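Local structure of putative arsenate reductase (Streptococcus mutans UA159, 3FZ4) at residues Leu5-Tyr10 / Lys96-Val101; Glu9-Ser14 / Ala32-Lys37; Lys20-Asp25 / Thr113-Leu118; Pro40-Ile45 / Leu87-Gly92. The protein is a possible arsenate reductase of the ArsC family, an oxidoreductase that probably works through a redox-active cysteine pair. The protein carries 1 engineered substitution. One frame throughout, in Å; residues are numbered along the deposited sequence.

In the fold
Contacts 1 and 2 lie side by side in the mixed sheet, their centres about 8 Å apart: strand 5-9 pairs with 99-102 in contact 1, and its end lies in contact 2 beside the end of its parallel neighbour 30-34, so both share Glu-9 and Tyr-10 just ahead of Cys-13. Contact 3 joins helix 14-26 to the stretch after strand 105-109 and alternates along the chain with contacts 1 and 2. Contact 4 is nested inside the loops closed by contacts 1 and 3, in the helical part between strands 30-34 and 99-102; its centre lies about 25 Å from that of contact 3. Three contacts thus build the thioredoxin-like core and the fourth its helical insertion.

Contact 1. Residues Leu5-Tyr10 / Lys96-Val101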
loop_
_atom_site.group_PDB
_atom_site.type_symbol
_atom_site.label_atom_id
_atom_site.label_comp_id
_atom_site.label_asym_id
_atom_site.label_seq_id
_atom_site.Cartn_x
_atom_site.Cartn_y
_atom_site.Cartn_z
ATOM N N LEU A 5 8.045 10.500 -5.214
ATOM C CA LEU A 5 7.085 9.857 -4.289
ATOM C C LEU A 5 5.735 9.633 -4.918
ATOM O O LEU A 5 5.137 10.535 -5.540
ATOM C CB LEU A 5 6.865 10.645 -2.995
ATOM C CG LEU A 5 8.054 10.859 -2.075
ATOM C CD1 LEU A 5 7.630 11.716 -0.932
ATOM C CD2 LEU A 5 8.592 9.537 -1.539
ATOM N N THR A 6 5.257 8.400 -4.766
ATOM C CA THR A 6 3.897 8.017 -5.151
ATOM C C THR A 6 3.124 7.671 -3.861
ATOM O O THR A 6 3.645 6.942 -3.001
ATOM C CB THR A 6 3.906 6.834 -6.121
ATOM O OG1 THR A 6 4.741 7.197 -7.228
ATOM C CG2 THR A 6 2.550 6.523 -6.593
ATOM N N PHE A 7 1.942 8.256 -3.722
ATOM C CA PHE A 7 1.111 8.126 -2.525
ATOM C C PHE A 7 -0.201 7.462 -2.932
ATOM O O PHE A 7 -0.986 8.055 -3.669
ATOM C CB PHE A 7 0.878 9.524 -1.934
ATOM C CG PHE A 7 -0.034 9.550 -0.750
ATOM C CD1 PHE A 7 0.341 8.947 0.467
ATOM C CD2 PHE A 7 -1.277 10.195 -0.851
ATOM C CE1 PHE A 7 -0.529 9.020 1.574
ATOM C CE2 PHE A 7 -2.137 10.274 0.257
ATOM C CZ PHE A 7 -1.782 9.659 1.454
ATOM N N TYR A 8 -0.399 6.224 -2.492
ATOM C CA TYR A 8 -1.630 5.502 -2.809
ATOM C C TYR A 8 -2.643 5.698 -1.694
ATOM O O TYR A 8 -2.337 5.472 -0.517
ATOM C CB TYR A 8 -1.353 4.023 -2.978
ATOM C CG TYR A 8 -0.687 3.680 -4.261
ATOM C CD1 TYR A 8 -1.457 3.424 -5.380
ATOM C CD2 TYR A 8 0.700 3.577 -4.365
ATOM C CE1 TYR A 8 -0.873 3.129 -6.599
ATOM C CE2 TYR A 8 1.301 3.232 -5.591
ATOM C CZ TYR A 8 0.486 3.023 -6.698
ATOM O OH TYR A 8 1.047 2.706 -7.930
ATOM N N GLU A 9 -3.852 6.115 -2.056
ATOM C CA GLU A 9 -4.857 6.537 -1.071
ATOM C C GLU A 9 -6.242 6.155 -1.567
ATOM O O GLU A 9 -6.400 5.621 -2.656
ATOM C CB GLU A 9 -4.773 8.054 -0.833
ATOM C CG GLU A 9 -4.990 8.869 -2.109
ATOM C CD GLU A 9 -5.299 10.314 -1.831
ATOM O OE1 GLU A 9 -5.699 10.614 -0.701
ATOM O OE2 GLU A 9 -5.131 11.127 -2.736
ATOM N N TYR A 10 -7.250 6.461 -0.766
ATOM C CA TYR A 10 -8.651 6.204 -1.100
ATOM C C TYR A 10 -9.493 7.269 -0.386
ATOM O O TYR A 10 -9.122 7.681 0.698
ATOM C CB TYR A 10 -8.985 4.785 -0.622
ATOM C CG TYR A 10 -10.347 4.322 -1.043
ATOM C CD1 TYR A 10 -10.668 4.123 -2.393
ATOM C CD2 TYR A 10 -11.319 4.044 -0.085
ATOM C CE1 TYR A 10 -11.971 3.707 -2.779
ATOM C CE2 TYR A 10 -12.595 3.602 -0.454
ATOM C CZ TYR A 10 -12.907 3.439 -1.792
ATOM O OH TYR A 10 -14.174 3.019 -2.142
ATOM N N LYS A 96 -3.340 -2.824 1.759
ATOM C CA LYS A 96 -3.203 -1.911 2.885
ATOM C C LYS A 96 -3.016 -0.489 2.340
ATOM O O LYS A 96 -2.294 -0.310 1.345
ATOM C CB LYS A 96 -1.972 -2.343 3.664
ATOM C CG LYS A 96 -1.663 -1.502 4.864
ATOM C CD LYS A 96 -2.775 -1.530 5.882
ATOM C CE LYS A 96 -2.282 -0.944 7.188
ATOM N NZ LYS A 96 -3.354 -0.706 8.188
ATOM N N ARG A 97 -3.606 0.501 3.006
ATOM C CA ARG A 97 -3.449 1.896 2.552
ATOM C C ARG A 97 -3.315 2.778 3.792
ATOM O O ARG A 97 -3.755 2.373 4.877
ATOM C CB ARG A 97 -4.636 2.356 1.689
ATOM C CG ARG A 97 -5.962 2.135 2.384
ATOM C CD ARG A 97 -7.095 2.677 1.585
ATOM N NE ARG A 97 -8.332 2.684 2.352
ATOM C CZ ARG A 97 -9.310 1.798 2.209
ATOM N NH1 ARG A 97 -10.403 1.931 2.950
ATOM N NH2 ARG A 97 -9.214 0.822 1.317
ATOM N N PRO A 98 -2.681 3.938 3.670
ATOM C CA PRO A 98 -1.954 4.393 2.481
ATOM C C PRO A 98 -0.669 3.626 2.217
ATOM O O PRO A 98 -0.171 2.884 3.082
ATOM C CB PRO A 98 -1.625 5.844 2.807
ATOM C CG PRO A 98 -1.549 5.870 4.324
ATOM C CD PRO A 98 -2.587 4.881 4.795
ATOM N N LEU A 99 -0.120 3.814 1.017
ATOM C CA LEU A 99 1.232 3.357 0.708
ATOM C C LEU A 99 2.020 4.551 0.229
ATOM O O LEU A 99 1.494 5.409 -0.487
ATOM C CB LEU A 99 1.252 2.364 -0.439
ATOM C CG LEU A 99 0.385 1.130 -0.323
ATOM C CD1 LEU A 99 0.408 0.367 -1.660
ATOM C CD2 LEU A 99 0.860 0.238 0.823
ATOM N N LEU A 100 3.268 4.629 0.678
ATOM C CA LEU A 100 4.216 5.612 0.174
ATOM C C LEU A 100 5.353 4.886 -0.512
ATOM O O LEU A 100 5.932 3.961 0.050
ATOM C CB LEU A 100 4.701 6.519 1.308
ATOM C CG LEU A 100 5.466 7.765 0.863
ATOM C CD1 LEU A 100 4.541 8.734 0.167
ATOM C CD2 LEU A 100 6.155 8.425 2.045
ATOM N N VAL A 101 5.610 5.278 -1.754
ATOM C CA VAL A 101 6.520 4.588 -2.662
ATOM C C VAL A 101 7.500 5.618 -3.183
ATOM O O VAL A 101 7.101 6.713 -3.545
ATOM C CB VAL A 101 5.721 3.924 -3.790
ATOM C CG1 VAL A 101 6.633 3.194 -4.777
ATOM C CG2 VAL A 101 4.677 2.967 -3.223
#
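Strands 5-9 and 99-101 run antiparallel (165° between their directions), with Thr-6 facing Val-101 and Tyr-8 facing Leu-99 in hydrogen-bonded pairs and Phe-7 facing Leu-100 in a non-hydrogen-bonded one. Tyr-8 N donates to Leu-99 O at 2.9 Å, and Leu-99 N returns a longer bond to a lone pair of Tyr-8 O. On the sheet face that carries Tyr-8, the CG2 branch of Val-101 meets the phenol at its edge, 4.1 Å from Tyr-8 CE2, while Leu-99 CB rests 4.0 Å from Tyr-8 CB. On the sheet face of Phe-7, Phe-7 CG lies anti to the backbone N (chi1 176°), and the ring runs alongside Pro-98 with Phe-7 CE1 3.6 Å from Pro-98 CB; helix 14-26 packs on this side. Pro-98 follows a cis peptide bond directly before its strand, and a cis-proline here, close to the CxxC pair, is a hallmark of the thioredoxin fold. Past the strand pairing, Tyr-10 CB touches Arg-97 CD at 3.6 Å. The extended arginine turns one guanidinium face to the ring, Arg-97 CZ 3.8 Å from Tyr-10 CD2, with the planes 44° apart, too tilted for a parallel stack. The same Arg-97 side chain also touches Cys-13.

Contact 2. Residues Glu9-Ser14 / Ala32-Lys37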
loop_
_atom_site.group_PDB
_atom_site.type_symbol
_atom_site.label_atom_id
_atom_site.label_comp_id
_atom_site.label_asym_id
_atom_site.label_seq_id
_atom_site.Cartn_x
_atom_site.Cartn_y
_atom_site.Cartn_z
ATOM N N GLU A 9 -3.852 6.115 -2.056
ATOM C CA GLU A 9 -4.857 6.537 -1.071
ATOM C C GLU A 9 -6.242 6.155 -1.567
ATOM O O GLU A 9 -6.400 5.621 -2.656
ATOM C CB GLU A 9 -4.773 8.054 -0.833
ATOM C CG GLU A 9 -4.990 8.869 -2.109
ATOM C CD GLU A 9 -5.299 10.314 -1.831
ATOM O OE1 GLU A 9 -5.699 10.614 -0.701
ATOM O OE2 GLU A 9 -5.131 11.127 -2.736
ATOM N N TYR A 10 -7.250 6.461 -0.766
ATOM C CA TYR A 10 -8.651 6.204 -1.100
ATOM C C TYR A 10 -9.493 7.269 -0.386
ATOM O O TYR A 10 -9.122 7.681 0.698
ATOM C CB TYR A 10 -8.985 4.785 -0.622
ATOM C CG TYR A 10 -10.347 4.322 -1.043
ATOM C CD1 TYR A 10 -10.668 4.123 -2.393
ATOM C CD2 TYR A 10 -11.319 4.044 -0.085
ATOM C CE1 TYR A 10 -11.971 3.707 -2.779
ATOM C CE2 TYR A 10 -12.595 3.602 -0.454
ATOM C CZ TYR A 10 -12.907 3.439 -1.792
ATOM O OH TYR A 10 -14.174 3.019 -2.142
ATOM N N PRO A 11 -10.632 7.706 -0.979
ATOM C CA PRO A 11 -11.402 8.788 -0.320
ATOM C C PRO A 11 -11.911 8.440 1.069
ATOM O O PRO A 11 -11.845 9.303 1.964
ATOM C CB PRO A 11 -12.582 9.009 -1.283
ATOM C CG PRO A 11 -11.982 8.654 -2.625
ATOM C CD PRO A 11 -11.206 7.392 -2.306
ATOM N N LYS A 12 -12.402 7.222 1.268
ATOM C CA LYS A 12 -12.907 6.815 2.587
ATOM C C LYS A 12 -11.779 6.133 3.336
ATOM O O LYS A 12 -11.701 4.895 3.447
ATOM C CB LYS A 12 -14.109 5.881 2.467
ATOM C CG LYS A 12 -14.811 5.648 3.805
ATOM C CD LYS A 12 -15.955 4.624 3.734
ATOM C CE LYS A 12 -16.252 4.051 5.121
ATOM N NZ LYS A 12 -16.875 5.037 6.037
ATOM N N CYS A 13 -10.865 6.956 3.816
ATOM C CA CYS A 13 -9.659 6.429 4.457
ATOM C C CYS A 13 -9.137 7.524 5.353
ATOM O O CYS A 13 -8.476 8.467 4.908
ATOM C CB CYS A 13 -8.609 6.076 3.410
ATOM S SG CYS A 13 -7.029 5.498 4.076
ATOM N N SER A 14 -9.414 7.401 6.644
ATOM C CA SER A 14 -8.999 8.476 7.532
ATOM C C SER A 14 -7.471 8.570 7.692
ATOM O O SER A 14 -6.909 9.700 7.836
ATOM C CB SER A 14 -9.681 8.323 8.889
ATOM O OG SER A 14 -9.170 7.205 9.563
ATOM N N ALA A 32 -0.461 11.578 -6.046
ATOM C CA ALA A 32 -1.507 10.839 -5.351
ATOM C C ALA A 32 -2.237 9.971 -6.366
ATOM O O ALA A 32 -2.717 10.448 -7.407
ATOM C CB ALA A 32 -2.474 11.785 -4.642
ATOM N N ILE A 33 -2.383 8.698 -6.032
ATOM C CA ILE A 33 -3.074 7.739 -6.894
ATOM C C ILE A 33 -4.177 7.057 -6.101
ATOM O O ILE A 33 -3.933 6.629 -4.959
ATOM C CB ILE A 33 -2.106 6.672 -7.399
ATOM C CG1 ILE A 33 -0.966 7.313 -8.204
ATOM C CG2 ILE A 33 -2.859 5.619 -8.226
ATOM C CD1 ILE A 33 -0.025 6.314 -8.846
ATOM N N ASP A 34 -5.359 6.900 -6.714
ATOM C CA ASP A 34 -6.448 6.196 -6.034
ATOM C C ASP A 34 -6.214 4.710 -6.151
ATOM O O ASP A 34 -6.150 4.169 -7.254
ATOM C CB ASP A 34 -7.805 6.632 -6.617
ATOM C CG ASP A 34 -8.993 5.998 -5.901
ATOM O OD1 ASP A 34 -9.091 4.756 -5.909
ATOM O OD2 ASP A 34 -9.837 6.733 -5.357
ATOM N N ILE A 35 -6.049 4.052 -5.005
ATOM C CA ILE A 35 -5.648 2.670 -4.972
ATOM C C ILE A 35 -6.727 1.712 -5.494
ATOM O O ILE A 35 -6.411 0.616 -5.948
ATOM C CB ILE A 35 -5.169 2.317 -3.535
ATOM C CG1 ILE A 35 -4.237 1.119 -3.529
ATOM C CG2 ILE A 35 -6.341 2.126 -2.569
ATOM C CD1 ILE A 35 -3.630 0.802 -2.155
ATOM N N LYS A 36 -7.994 2.127 -5.433
ATOM C CA LYS A 36 -9.060 1.308 -5.994
ATOM C C LYS A 36 -9.131 1.493 -7.514
ATOM O O LYS A 36 -9.217 0.507 -8.252
ATOM C CB LYS A 36 -10.404 1.598 -5.322
ATOM C CG LYS A 36 -11.546 0.683 -5.792
ATOM C CD LYS A 36 -12.826 0.888 -4.974
ATOM C CE LYS A 36 -13.834 1.819 -5.666
ATOM N NZ LYS A 36 -14.939 2.323 -4.756
ATOM N N LYS A 37 -9.084 2.733 -7.981
ATOM C CA LYS A 37 -9.219 2.967 -9.421
ATOM C C LYS A 37 -7.994 2.523 -10.203
ATOM O O LYS A 37 -8.113 2.087 -11.355
ATOM C CB LYS A 37 -9.416 4.442 -9.680
ATOM C CG LYS A 37 -10.657 5.002 -9.129
ATOM C CD LYS A 37 -10.699 6.446 -9.593
ATOM C CE LYS A 37 -11.785 7.164 -8.971
ATOM N NZ LYS A 37 -11.691 8.606 -9.356
#
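Tyr-10 meets Asp-34 and Lys-36 through different parts of its phenol ring. Asp-34 OD1 lies near the ring plane, at the edge and 3.9 Å from Tyr-10 CD1, with the carboxylate turned 76° from the ring. Lys-36, in one of its two conformations, runs obliquely past the ring: Lys-36 CD approaches Tyr-10 CE1 at 3.7 Å, and a bend at chi3 (98°) swings Lys-36 NZ round to donate to Tyr-10 OH at 2.8 Å. The neighbouring Pro-11 lays CD over one ring face, while that same CD comes 3.4 Å from Asp-34 OD2. OD1 of Asp-34 also accepts from Lys-37 N, from above the carboxylate plane, in an Asx motif that fixes the turn after the strand. Glu-9 reaches the other way: its chain stretches out until Glu-9 OE2 touches Ala-32 CB at 3.3 Å, and OE2 makes its salt bridge with Lys-20. In the backbone, Glu-9 N donates to Ile-33 O at 2.9 Å, and Ile-35 N to Glu-9 O at 2.8 Å. These are the C-terminal ends of the two parallel strands of a thioredoxin-like beta-alpha-beta unit, where the loop after the first leads into the helix with the Cys-13 to Cys-16 disulfide.

Contact 3. Residues Lys20-Asp25 / Thr113-Leu118; sequences KAELDD and TAYEDL. With NA (sodium ion), chain B.
Glu-22 reaches from helix 14-26 to the backbone of Tyr-115 and Glu-116. Its CB points toward that segment, and CG, placed anti to the backbone N (chi1 -172°), carries the extended chain straight across. Glu-22 CD arrives 3.3 Å from Tyr-115 N. From there the carboxylate forks: Glu-22 OE1 accepts from Tyr-115 N at 2.8 Å, on its syn side and 19° out of the carboxylate plane, and lies close to Tyr-115 CB; it also hydrogen-bonds the hydroxyl of Tyr-111. Glu-22 OE2 accepts from Glu-116 N at 2.9 Å, met from above the plane, and brushes Ala-114 CB at 3.6 Å. Next along the helix, Leu-23 CD2 sits 3.6 Å from Tyr-115 CD2, crossing the ring obliquely. That ring, whose plane is 11° from that of the carboxylate, sends Tyr-115 OH to the sodium ion at 2.7 Å; the ion lies in the ring plane, and Gln-108 O and Gly-110 O bind it too. One carboxylate thus grips two successive amides at the start of the 3-10 segment 115-118. Such bonds would favour an ionised Glu-22, although Glu-116 OE1, 4.7 Å from Glu-22 OE2, probably works against this. The two amide bonds also hold the backbone of the residue whose phenol binds sodium.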
loop_
_atom_site.group_PDB
_atom_site.type_symbol
_atom_site.label_atom_id
_atom_site.label_comp_id
_atom_site.label_asym_id
_atom_site.label_seq_id
_atom_site.Cartn_x
_atom_site.Cartn_y
_atom_site.Cartn_z
ATOM N N LYS A 20 -1.746 12.441 3.957
ATOM C CA LYS A 20 -1.678 13.441 2.875
ATOM C C LYS A 20 -1.495 14.841 3.464
ATOM O O LYS A 20 -0.738 15.659 2.928
ATOM C CB LYS A 20 -2.934 13.358 2.002
ATOM C CG LYS A 20 -2.770 14.073 0.652
ATOM C CD LYS A 20 -4.076 13.975 -0.149
ATOM C CE LYS A 20 -3.898 14.162 -1.638
ATOM N NZ LYS A 20 -5.192 13.791 -2.297
ATOM N N ALA A 21 -2.165 15.114 4.582
ATOM C CA ALA A 21 -1.982 16.408 5.237
ATOM C C ALA A 21 -0.518 16.591 5.625
ATOM O O ALA A 21 0.004 17.705 5.542
ATOM C CB ALA A 21 -2.903 16.576 6.461
ATOM N N GLU A 22 0.141 15.530 6.139
ATOM C CA GLU A 22 1.555 15.665 6.484
ATOM C C GLU A 22 2.420 15.912 5.252
ATOM O O GLU A 22 3.321 16.771 5.296
ATOM C CB GLU A 22 2.052 14.457 7.263
ATOM C CG GLU A 22 3.450 14.703 7.777
ATOM C CD GLU A 22 4.145 13.484 8.343
ATOM O OE1 GLU A 22 3.590 12.371 8.239
ATOM O OE2 GLU A 22 5.289 13.676 8.837
ATOM N N LEU A 23 2.170 15.177 4.163
ATOM C CA LEU A 23 2.919 15.453 2.922
ATOM C C LEU A 23 2.775 16.905 2.493
ATOM O O LEU A 23 3.746 17.529 2.073
ATOM C CB LEU A 23 2.468 14.536 1.808
ATOM C CG LEU A 23 2.822 13.074 1.959
ATOM C CD1 LEU A 23 2.113 12.216 0.898
ATOM C CD2 LEU A 23 4.322 12.881 1.927
ATOM N N ASP A 24 1.554 17.432 2.611
ATOM C CA ASP A 24 1.333 18.838 2.237
ATOM C C ASP A 24 2.097 19.791 3.174
ATOM O O ASP A 24 2.700 20.758 2.726
ATOM C CB ASP A 24 -0.151 19.144 2.208
ATOM C CG ASP A 24 -0.881 18.397 1.093
ATOM O OD1 ASP A 24 -0.241 18.026 0.068
ATOM O OD2 ASP A 24 -2.121 18.216 1.195
ATOM N N ASP A 25 2.082 19.500 4.483
ATOM C CA ASP A 25 2.773 20.338 5.460
ATOM C C ASP A 25 4.288 20.320 5.216
ATOM O O ASP A 25 4.967 21.341 5.381
ATOM C CB ASP A 25 2.417 19.854 6.872
ATOM C CG ASP A 25 2.932 20.752 7.943
ATOM O OD1 ASP A 25 2.758 21.963 7.797
ATOM O OD2 ASP A 25 3.499 20.234 8.932
ATOM N N THR A 113 3.501 5.767 11.914
ATOM C CA THR A 113 4.560 6.696 12.282
ATOM C C THR A 113 4.542 7.828 11.253
ATOM O O THR A 113 4.140 7.629 10.108
ATOM C CB THR A 113 5.957 6.027 12.294
ATOM O OG1 THR A 113 6.159 5.396 11.029
ATOM C CG2 THR A 113 6.059 4.975 13.393
ATOM N N ALA A 114 4.992 9.010 11.644
ATOM C CA ALA A 114 5.001 10.200 10.763
ATOM C C ALA A 114 5.978 10.014 9.603
ATOM O O ALA A 114 7.091 9.492 9.785
ATOM C CB ALA A 114 5.406 11.405 11.590
ATOM N N TYR A 115 5.588 10.481 8.416
ATOM C CA TYR A 115 6.449 10.387 7.249
ATOM C C TYR A 115 7.754 11.155 7.436
ATOM O O TYR A 115 8.772 10.809 6.825
ATOM C CB TYR A 115 5.727 10.924 6.022
ATOM C CG TYR A 115 4.664 10.027 5.443
ATOM C CD1 TYR A 115 4.680 8.636 5.644
ATOM C CD2 TYR A 115 3.658 10.584 4.661
ATOM C CE1 TYR A 115 3.717 7.837 5.058
ATOM C CE2 TYR A 115 2.738 9.774 4.035
ATOM C CZ TYR A 115 2.766 8.408 4.236
ATOM O OH TYR A 115 1.813 7.651 3.593
ATOM N N GLU A 116 7.726 12.224 8.207
ATOM C CA GLU A 116 8.930 13.025 8.338
ATOM C C GLU A 116 10.109 12.205 8.840
ATOM O O GLU A 116 11.258 12.511 8.456
ATOM C CB GLU A 116 8.690 14.215 9.277
ATOM C CG GLU A 116 9.877 15.160 9.321
ATOM C CD GLU A 116 9.647 16.443 10.092
ATOM O OE1 GLU A 116 8.475 16.796 10.361
ATOM O OE2 GLU A 116 10.684 17.061 10.434
ATOM N N ASP A 117 9.808 11.182 9.650
ATOM C CA ASP A 117 10.831 10.254 10.193
ATOM C C ASP A 117 11.637 9.568 9.062
ATOM O O ASP A 117 12.799 9.195 9.276
ATOM C CB ASP A 117 10.235 9.170 11.119
ATOM C CG ASP A 117 9.487 9.723 12.346
ATOM O OD1 ASP A 117 9.483 10.938 12.624
ATOM O OD2 ASP A 117 8.874 8.876 13.041
ATOM N N LEU A 118 11.063 9.427 7.864
ATOM C CA LEU A 118 11.760 8.773 6.741
ATOM C C LEU A 118 12.995 9.561 6.290
ATOM O O LEU A 118 13.954 8.991 5.758
ATOM C CB LEU A 118 10.799 8.580 5.579
ATOM C CG LEU A 118 9.641 7.616 5.877
ATOM C CD1 LEU A 118 8.594 7.808 4.822
ATOM C CD2 LEU A 118 10.036 6.146 5.990
HETATM NA NA NA B . 2.186 5.008 3.936
#

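Contact 4. Residues Pro40-Ile45 / Leu87-Gly92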
loop_
_atom_site.group_PDB
_atom_site.type_symbol
_atom_site.label_atom_id
_atom_site.label_comp_id
_atom_site.label_asym_id
_atom_site.label_seq_id
_atom_site.Cartn_x
_atom_site.Cartn_y
_atom_site.Cartn_z
ATOM N N PRO A 40 -1.463 -0.481 -7.862
ATOM C CA PRO A 40 -0.146 -0.822 -8.433
ATOM C C PRO A 40 -0.172 -2.137 -9.227
ATOM O O PRO A 40 -0.959 -3.041 -8.951
ATOM C CB PRO A 40 0.765 -0.933 -7.216
ATOM C CG PRO A 40 -0.167 -1.148 -6.059
ATOM C CD PRO A 40 -1.476 -0.512 -6.395
ATOM N N ALA A 41 0.715 -2.226 -10.214
ATOM C CA ALA A 41 0.813 -3.400 -11.059
ATOM C C ALA A 41 1.304 -4.608 -10.271
ATOM O O ALA A 41 2.054 -4.481 -9.302
ATOM C CB ALA A 41 1.766 -3.116 -12.196
ATOM N N ALA A 42 0.907 -5.785 -10.719
ATOM C CA ALA A 42 1.279 -7.006 -10.050
ATOM C C ALA A 42 2.774 -7.175 -10.007
ATOM O O ALA A 42 3.294 -7.611 -8.997
ATOM C CB ALA A 42 0.603 -8.219 -10.727
ATOM N N SER A 43 3.485 -6.867 -11.091
ATOM C CA SER A 43 4.941 -7.039 -11.063
ATOM C C SER A 43 5.589 -6.148 -9.997
ATOM O O SER A 43 6.577 -6.532 -9.355
ATOM C CB SER A 43 5.532 -6.674 -12.425
ATOM O OG SER A 43 5.292 -5.296 -12.730
ATOM N N LEU A 44 5.046 -4.944 -9.845
ATOM C CA LEU A 44 5.553 -3.980 -8.858
ATOM C C LEU A 44 5.272 -4.481 -7.442
ATOM O O LEU A 44 6.165 -4.501 -6.600
ATOM C CB LEU A 44 4.891 -2.636 -9.119
ATOM C CG LEU A 44 5.271 -1.482 -8.192
ATOM C CD1 LEU A 44 6.745 -1.361 -8.121
ATOM C CD2 LEU A 44 4.586 -0.180 -8.590
ATOM N N ILE A 45 4.044 -4.928 -7.202
ATOM C CA ILE A 45 3.700 -5.477 -5.890
ATOM C C ILE A 45 4.606 -6.671 -5.607
ATOM O O ILE A 45 5.108 -6.821 -4.498
ATOM C CB ILE A 45 2.227 -5.910 -5.839
ATOM C CG1 ILE A 45 1.310 -4.689 -6.023
ATOM C CG2 ILE A 45 1.947 -6.631 -4.524
ATOM C CD1 ILE A 45 -0.136 -5.055 -6.224
ATOM N N LEU A 87 -3.418 -11.367 -6.559
ATOM C CA LEU A 87 -4.588 -11.095 -5.748
ATOM C C LEU A 87 -4.674 -9.607 -5.404
ATOM O O LEU A 87 -5.683 -8.937 -5.637
ATOM C CB LEU A 87 -4.516 -11.913 -4.463
ATOM C CG LEU A 87 -5.765 -11.918 -3.599
ATOM C CD1 LEU A 87 -6.972 -12.338 -4.436
ATOM C CD2 LEU A 87 -5.568 -12.894 -2.472
ATOM N N LEU A 88 -3.597 -9.084 -4.833
ATOM C CA LEU A 88 -3.536 -7.671 -4.479
ATOM C C LEU A 88 -3.763 -6.759 -5.702
ATOM O O LEU A 88 -4.540 -5.786 -5.629
ATOM C CB LEU A 88 -2.191 -7.372 -3.815
ATOM C CG LEU A 88 -2.019 -7.967 -2.407
ATOM C CD1 LEU A 88 -0.557 -8.082 -1.999
ATOM C CD2 LEU A 88 -2.796 -7.173 -1.343
ATOM N N ALA A 89 -3.148 -7.114 -6.848
ATOM C CA ALA A 89 -3.264 -6.280 -8.046
ATOM C C ALA A 89 -4.679 -6.291 -8.585
ATOM O O ALA A 89 -5.088 -5.341 -9.232
ATOM C CB ALA A 89 -2.316 -6.765 -9.125
ATOM N N SER A 90 -5.424 -7.349 -8.283
ATOM C CA SER A 90 -6.770 -7.556 -8.845
ATOM C C SER A 90 -7.834 -6.727 -8.156
ATOM O O SER A 90 -8.930 -6.575 -8.677
ATOM C CB SER A 90 -7.172 -9.050 -8.758
ATOM O OG SER A 90 -7.550 -9.413 -7.433
ATOM N N ASP A 91 -7.553 -6.222 -6.954
ATOM C CA ASP A 91 -8.561 -5.477 -6.187
ATOM C C ASP A 91 -7.841 -4.560 -5.229
ATOM O O ASP A 91 -7.334 -5.013 -4.183
ATOM C CB ASP A 91 -9.497 -6.417 -5.422
ATOM C CG ASP A 91 -10.529 -5.683 -4.581
ATOM O OD1 ASP A 91 -10.647 -4.433 -4.649
ATOM O OD2 ASP A 91 -11.263 -6.391 -3.856
ATOM N N GLY A 92 -7.788 -3.272 -5.564
ATOM C CA GLY A 92 -7.136 -2.309 -4.702
ATOM C C GLY A 92 -7.678 -2.265 -3.283
ATOM O O GLY A 92 -6.970 -1.796 -2.393
HETATM O O HOH W 1 -3.103 -3.726 -10.650
#
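A water sits between Pro-40 O, at 2.8 Å, and Ala-89 O, at 2.9 Å, making a polar link between two backbones that share no direct hydrogen bond. Beside it the contact is apolar and close. Ala-89 CB presses on Ala-42 CB at 3.6 Å and lies almost as near to Ala-42 CA, so small side chains let the first turn of helix 42-51 meet helix 81-90 with the CA atoms of Ala-42 and Ala-89 5.0 Å apart. These helices belong to the helical part that the ArsC fold carries between strands 30-34 and 99-102. One turn on, Ile-45 points toward the partner helix with its two branches divided between two residues. CG1 stands beside the backbone N (chi1 -64°), and its extended arm lays Ile-45 CD1 3.7 Å from Ala-89 N; Ile-45 CG2 meets Leu-88 CD1 at 3.8 Å. Leu-88 CB in turn touches Ile-45 CD1, and the leucine also packs on Phe-60 and Ile-95, the latter shared with Pro-40. Leu-87 O accepts from both Ser-90 N and Ser-90 OG, the hydroxyl at 2.6 Å, while the Asp-91 carboxylate binds Met-93 N and Ser-66 OG.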